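Local coordinates for protein NADP-dependent alcohol dehydrogenase (PDB 2OUI) that probably catalyses the reversible, NADP-dependent oxidation of alcohols to aldehydes or ketones at a zinc-bearing active site, at residues T38-T43 / M55-E60; A85-W90 / W110-F115. The protein carries 1 engineered substitution. One frame throughout, in Å; residues are numbered along the deposited sequence.

Interaction 1: T38-T43 / M55-E60. With ZN (zinc ion), chain E; CAC (cacodylate ion), chain H; EDO (1,2-ethanediol), chain I; NO3 (nitrate ion), chain F.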
loop_
_atom_site.group_PDB
_atom_site.type_symbol
_atom_site.label_atom_id
_atom_site.label_comp_id
_atom_site.label_asym_id
_atom_site.label_seq_id
_atom_site.Cartn_x
_atom_site.Cartn_y
_atom_site.Cartn_z
ATOM N N THR A 38 22.702 21.328 7.758
ATOM C CA THR A 38 21.810 22.394 8.205
ATOM C C THR A 38 21.105 22.017 9.507
ATOM O O THR A 38 20.884 22.867 10.361
ATOM C CB THR A 38 20.756 22.670 7.101
ATOM O OG1 THR A 38 21.445 22.942 5.867
ATOM C CG2 THR A 38 19.916 23.883 7.442
ATOM N N SER A 39 20.771 20.741 9.676
ATOM C CA SER A 39 20.061 20.318 10.891
ATOM C C SER A 39 20.825 20.730 12.132
ATOM O O SER A 39 20.239 21.176 13.122
ATOM C CB SER A 39 19.820 18.817 10.914
ATOM O OG SER A 39 19.020 18.436 9.815
ATOM N N ASP A 40 22.148 20.572 12.101
ATOM C CA ASP A 40 22.937 20.926 13.275
ATOM C C ASP A 40 22.945 22.422 13.562
ATOM O O ASP A 40 23.113 22.831 14.718
ATOM C CB ASP A 40 24.367 20.391 13.147
ATOM C CG ASP A 40 24.476 18.904 13.543
ATOM O OD1 ASP A 40 23.474 18.297 14.014
ATOM O OD2 ASP A 40 25.587 18.353 13.416
ATOM N N THR A 41 22.754 23.240 12.524
ATOM C CA THR A 41 22.575 24.674 12.753
ATOM C C THR A 41 21.232 24.971 13.468
ATOM O O THR A 41 21.193 25.832 14.353
ATOM C CB THR A 41 22.726 25.533 11.443
ATOM O OG1 THR A 41 21.585 25.344 10.601
ATOM C CG2 THR A 41 23.983 25.145 10.674
ATOM N N HIS A 42 20.156 24.257 13.107
ATOM C CA HIS A 42 18.861 24.403 13.828
ATOM C C HIS A 42 19.048 23.973 15.287
ATOM O O HIS A 42 18.636 24.668 16.215
ATOM C CB HIS A 42 17.725 23.550 13.231
ATOM C CG HIS A 42 17.458 23.773 11.769
ATOM N ND1 HIS A 42 17.724 24.963 11.125
ATOM C CD2 HIS A 42 16.889 22.961 10.839
ATOM C CE1 HIS A 42 17.356 24.869 9.856
ATOM N NE2 HIS A 42 16.856 23.659 9.656
ATOM N N THR A 43 19.691 22.825 15.480
ATOM C CA THR A 43 19.901 22.285 16.827
ATOM C C THR A 43 20.696 23.246 17.706
ATOM O O THR A 43 20.289 23.532 18.841
ATOM C CB THR A 43 20.559 20.887 16.731
ATOM O OG1 THR A 43 19.681 20.025 16.000
ATOM C CG2 THR A 43 20.869 20.303 18.118
ATOM N N MET A 55 27.460 17.723 23.721
ATOM C CA MET A 55 27.098 16.762 22.667
ATOM C C MET A 55 27.936 16.960 21.408
ATOM O O MET A 55 27.853 18.006 20.745
ATOM C CB MET A 55 25.617 16.846 22.294
ATOM C CG MET A 55 25.242 15.857 21.208
ATOM S SD MET A 55 23.509 15.939 20.789
ATOM C CE MET A 55 23.513 17.505 19.899
ATOM N N ILE A 56 28.707 15.937 21.050
ATOM C CA ILE A 56 29.484 15.975 19.809
ATOM C C ILE A 56 28.564 16.033 18.585
ATOM O O ILE A 56 27.532 15.366 18.557
ATOM C CB ILE A 56 30.469 14.806 19.718
ATOM C CG1 ILE A 56 31.512 14.981 20.840
ATOM C CG2 ILE A 56 31.101 14.768 18.321
ATOM C CD1 ILE A 56 32.482 13.838 21.003
ATOM N N LEU A 57 28.932 16.871 17.609
ATOM C CA LEU A 57 28.042 17.178 16.492
ATOM C C LEU A 57 28.318 16.279 15.299
ATOM O O LEU A 57 29.248 15.479 15.335
ATOM C CB LEU A 57 28.162 18.655 16.105
ATOM C CG LEU A 57 27.633 19.606 17.182
ATOM C CD1 LEU A 57 28.103 20.999 16.895
ATOM C CD2 LEU A 57 26.101 19.537 17.231
ATOM N N GLY A 58 27.490 16.407 14.264
ATOM C CA GLY A 58 27.673 15.661 13.022
ATOM C C GLY A 58 27.034 14.289 12.941
ATOM O O GLY A 58 27.008 13.520 13.920
ATOM N N HIS A 59 26.522 13.959 11.759
ATOM C CA HIS A 59 25.866 12.682 11.541
ATOM C C HIS A 59 26.016 12.182 10.098
ATOM O O HIS A 59 25.193 11.399 9.609
ATOM C CB HIS A 59 24.383 12.734 11.954
ATOM C CG HIS A 59 23.626 13.917 11.412
ATOM N ND1 HIS A 59 23.357 15.037 12.169
ATOM C CD2 HIS A 59 23.067 14.144 10.195
ATOM C CE1 HIS A 59 22.685 15.913 11.437
ATOM N NE2 HIS A 59 22.496 15.395 10.236
ATOM N N GLU A 60 27.086 12.613 9.427
ATOM C CA GLU A 60 27.361 12.195 8.068
ATOM C C GLU A 60 28.840 11.819 7.997
ATOM O O GLU A 60 29.695 12.685 8.112
ATOM C CB GLU A 60 27.086 13.358 7.117
ATOM C CG GLU A 60 25.597 13.685 7.010
ATOM C CD GLU A 60 25.337 15.038 6.380
ATOM O OE1 GLU A 60 25.123 15.072 5.144
ATOM O OE2 GLU A 60 25.394 16.061 7.111
HETATM ZN ZN ZN E . 21.413 16.072 8.608
HETATM AS AS CAC H . 18.509 14.873 9.289
HETATM O O1 CAC H . 18.030 14.698 7.634
HETATM O O2 CAC H . 19.682 16.181 9.461
HETATM C C1 CAC H . 17.032 15.468 10.419
HETATM C C2 CAC H . 19.329 13.228 9.972
HETATM C C1 EDO I . 17.137 17.694 6.710
HETATM O O1 EDO I . 15.896 18.412 6.792
HETATM C C2 EDO I . 18.303 18.677 6.640
HETATM O O2 EDO I . 18.121 19.848 7.460
HETATM N N NO3 F . 19.332 21.269 3.308
HETATM O O1 NO3 F . 20.527 21.218 4.044
HETATM O O2 NO3 F . 19.227 20.585 2.117
HETATM O O3 NO3 F . 18.235 22.012 3.761
#
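With CG of Asp40 anti to its carbonyl carbon and CG of His59 between its backbone N and carbonyl carbon (chi1 49°), carboxylate and imidazole come at each other from opposite directions, their planes 88° apart. Asp40 OD1 lies at the ring edge, near its plane, 3.6 Å from His59 CE1. The other oxygen, Asp40 OD2, accepts a hydrogen bond from Gly58 N at 2.9 Å; the amide arrives nearly in line with the C-O bond, though N-H...O is bent to 146°. Leu57 CB packs 3.7 Å from Asp40 OD2, and Thr43 CG2 meets Met55 CE at 4.2 Å.

The zinc site here is consistent with the catalytic zinc of medium-chain alcohol dehydrogenases, set beside helix 38-46 in the GroES-like domain. His59 NE2 binds the zinc ion at 2.1 Å, with Cys37 and Asp150 as the other protein ligands. Ser113 OG, probably hydrogen-bonded to both Asp40 OD1 and His59 ND1, ties carboxylate to imidazole and would help to fix the ring's rotation. A cacodylate ion, probably from the crystallisation liquor, puts O2 on the zinc ion at 1.9 Å; the same cacodylate O2 lies only 2.4 Å from Ser39 OG, too short for the detail of that hydrogen bond to be trusted.

Interaction 2: A85-W90 / W110-F115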
loop_
_atom_site.group_PDB
_atom_site.type_symbol
_atom_site.label_atom_id
_atom_site.label_comp_id
_atom_site.label_asym_id
_atom_site.label_seq_id
_atom_site.Cartn_x
_atom_site.Cartn_y
_atom_site.Cartn_z
ATOM N N ALA A 85 23.123 8.299 8.860
ATOM C CA ALA A 85 22.829 9.253 9.940
ATOM C C ALA A 85 21.925 8.591 10.984
ATOM O O ALA A 85 22.009 8.904 12.172
ATOM C CB ALA A 85 22.142 10.525 9.397
ATOM N N ILE A 86 21.049 7.692 10.506
ATOM C CA ILE A 86 20.061 6.997 11.346
ATOM C C ILE A 86 20.549 5.580 11.563
ATOM O O ILE A 86 20.832 4.842 10.601
ATOM C CB ILE A 86 18.614 7.030 10.743
ATOM C CG1 ILE A 86 17.895 8.366 11.087
ATOM C CG2 ILE A 86 17.741 5.896 11.298
ATOM C CD1 ILE A 86 18.658 9.653 10.739
ATOM N N THR A 87 20.709 5.232 12.834
ATOM C CA THR A 87 21.264 3.931 13.235
ATOM C C THR A 87 20.265 3.314 14.229
ATOM O O THR A 87 20.426 3.430 15.450
ATOM C CB THR A 87 22.661 4.078 13.930
ATOM O OG1 THR A 87 22.544 5.020 14.998
ATOM C CG2 THR A 87 23.742 4.551 12.960
ATOM N N PRO A 88 19.211 2.663 13.715
ATOM C CA PRO A 88 18.129 2.182 14.585
ATOM C C PRO A 88 18.512 1.086 15.599
ATOM O O PRO A 88 19.540 0.394 15.459
ATOM C CB PRO A 88 17.103 1.594 13.580
ATOM C CG PRO A 88 17.413 2.281 12.277
ATOM C CD PRO A 88 18.945 2.373 12.299
ATOM N N ASP A 89 17.677 0.951 16.617
ATOM C CA ASP A 89 17.695 -0.215 17.513
ATOM C C ASP A 89 16.657 -1.132 16.880
ATOM O O ASP A 89 15.440 -0.910 17.032
ATOM C CB ASP A 89 17.229 0.190 18.910
ATOM C CG ASP A 89 17.933 1.469 19.434
ATOM O OD1 ASP A 89 19.131 1.407 19.798
ATOM O OD2 ASP A 89 17.271 2.537 19.488
ATOM N N TRP A 90 17.127 -2.121 16.134
ATOM C CA TRP A 90 16.246 -2.881 15.222
ATOM C C TRP A 90 15.165 -3.766 15.890
ATOM O O TRP A 90 14.214 -4.189 15.226
ATOM C CB TRP A 90 17.104 -3.657 14.196
ATOM C CG TRP A 90 17.721 -2.723 13.197
ATOM C CD1 TRP A 90 18.961 -2.139 13.261
ATOM C CD2 TRP A 90 17.091 -2.204 12.032
ATOM N NE1 TRP A 90 19.147 -1.301 12.175
ATOM C CE2 TRP A 90 18.010 -1.330 11.403
ATOM C CE3 TRP A 90 15.828 -2.414 11.433
ATOM C CZ2 TRP A 90 17.707 -0.656 10.212
ATOM C CZ3 TRP A 90 15.531 -1.740 10.249
ATOM C CH2 TRP A 90 16.451 -0.864 9.661
ATOM N N TRP A 110 17.456 8.458 15.033
ATOM C CA TRP A 110 18.435 9.499 14.749
ATOM C C TRP A 110 19.166 9.812 16.063
ATOM O O TRP A 110 18.676 10.584 16.906
ATOM C CB TRP A 110 17.759 10.746 14.154
ATOM C CG TRP A 110 18.692 11.939 14.020
ATOM C CD1 TRP A 110 20.059 11.917 13.828
ATOM C CD2 TRP A 110 18.310 13.319 14.028
ATOM N NE1 TRP A 110 20.544 13.213 13.746
ATOM C CE2 TRP A 110 19.496 14.087 13.889
ATOM C CE3 TRP A 110 17.084 13.984 14.190
ATOM C CZ2 TRP A 110 19.483 15.485 13.869
ATOM C CZ3 TRP A 110 17.071 15.362 14.189
ATOM C CH2 TRP A 110 18.269 16.107 14.020
ATOM N N LYS A 111 20.327 9.183 16.237
ATOM C CA LYS A 111 21.056 9.284 17.498
ATOM C C LYS A 111 22.138 10.362 17.417
ATOM O O LYS A 111 22.152 11.321 18.240
ATOM C CB LYS A 111 21.648 7.910 17.884
ATOM C CG LYS A 111 20.550 6.839 17.985
ATOM C CD LYS A 111 21.053 5.527 18.604
ATOM C CE LYS A 111 19.899 4.460 18.540
ATOM N NZ LYS A 111 18.745 4.812 19.418
ATOM N N PHE A 112 23.045 10.184 16.452
ATOM C CA PHE A 112 24.180 11.091 16.227
ATOM C C PHE A 112 23.719 12.555 16.133
ATOM O O PHE A 112 22.965 12.900 15.230
ATOM C CB PHE A 112 24.862 10.783 14.897
ATOM C CG PHE A 112 25.588 9.451 14.834
ATOM C CD1 PHE A 112 26.481 9.061 15.828
ATOM C CD2 PHE A 112 25.458 8.655 13.702
ATOM C CE1 PHE A 112 27.198 7.834 15.731
ATOM C CE2 PHE A 112 26.167 7.442 13.592
ATOM C CZ PHE A 112 27.025 7.034 14.612
ATOM N N SER A 113 24.230 13.409 17.022
ATOM C CA SER A 113 23.923 14.859 17.068
ATOM C C SER A 113 22.443 15.168 17.292
ATOM O O SER A 113 22.025 16.314 17.144
ATOM C CB SER A 113 24.511 15.671 15.877
ATOM O OG SER A 113 23.648 15.713 14.744
ATOM N N ASN A 114 21.661 14.149 17.650
ATOM C CA ASN A 114 20.333 14.372 18.254
ATOM C C ASN A 114 20.442 14.282 19.787
ATOM O O ASN A 114 20.327 15.301 20.489
ATOM C CB ASN A 114 19.300 13.392 17.658
ATOM C CG ASN A 114 17.909 13.541 18.259
ATOM O OD1 ASN A 114 17.637 14.459 19.060
ATOM N ND2 ASN A 114 16.999 12.643 17.849
ATOM N N PHE A 115 20.720 13.082 20.308
ATOM C CA PHE A 115 20.903 12.896 21.737
ATOM C C PHE A 115 22.148 12.053 22.067
ATOM O O PHE A 115 22.448 11.844 23.240
ATOM C CB PHE A 115 19.646 12.284 22.377
ATOM C CG PHE A 115 19.205 10.990 21.729
ATOM C CD1 PHE A 115 19.794 9.775 22.094
ATOM C CD2 PHE A 115 18.205 10.989 20.762
ATOM C CE1 PHE A 115 19.388 8.574 21.498
ATOM C CE2 PHE A 115 17.809 9.804 20.168
ATOM C CZ PHE A 115 18.412 8.597 20.537
HETATM O O HOH W 1 22.298 7.819 14.595
#
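One salt bridge joins the loops: Lys111 NZ donates to Asp89 OD2 at 2.7 Å, meeting that oxygen on its syn side and 22° out of the carboxylate plane. The lysine chain runs extended until a bend at its last torsion (chi4 -67°) turns the ammonium to the acid. Its extended part carries Lys111 CE past Thr87, to 3.3 Å from Thr87 O. Both charges have second partners, Gly108 O for the lysine and Ser103 OG for the aspartate.

Water-mediated bonds hold the middle. A single water donates to Ala85 O at 2.7 Å, accepts from Lys111 N and hydrogen-bonds with Thr87 OG1, a hydroxyl also hydrogen-bonded to Asn127 OD1. Within 110-115, Asn114 ND2 donates directly to Trp110 O at 2.8 Å, in the carbonyl plane. Neither segment forms regular helix or strand; the two are irregular loops of the GroES-like domain, flanking helix 93-96 in sequence and bordering the zinc site, where Trp110 packs edge-to-face with His59.

Among the apolar contacts, Ile86 CD1 lies against Trp110 CB at 3.7 Å and obliquely to the indole, and Thr87 CG2 meets Phe112 CE2 at 3.8 Å, the two side chains crossing at about a right angle. Asn114 CB sits over the centre of one indole face. Met285 of a neighbouring subunit packs on Trp110.

Interaction 1 closes before interaction 2 opens along the chain, yet their centres are only about 12 Å apart and all four segments belong to the GroES-like domain. Interaction 1 pairs helix 38-46 with short strand 55-56 and the loop beyond it; interaction 2 joins two loops, the first following strand 80-83 and the second preceding strand 124-126. They touch directly: besides the Ser113 junction, Ala85 CB packs 3.2 Å from His59 O, and Met55 SD lies 3.3 Å from Asn114 O. Through Ser113 and Trp110, loop 110-115 supplies second-shell contacts to His59, while the side chain of Ile86 is about 4 Å, nearest atoms, from the cacodylate.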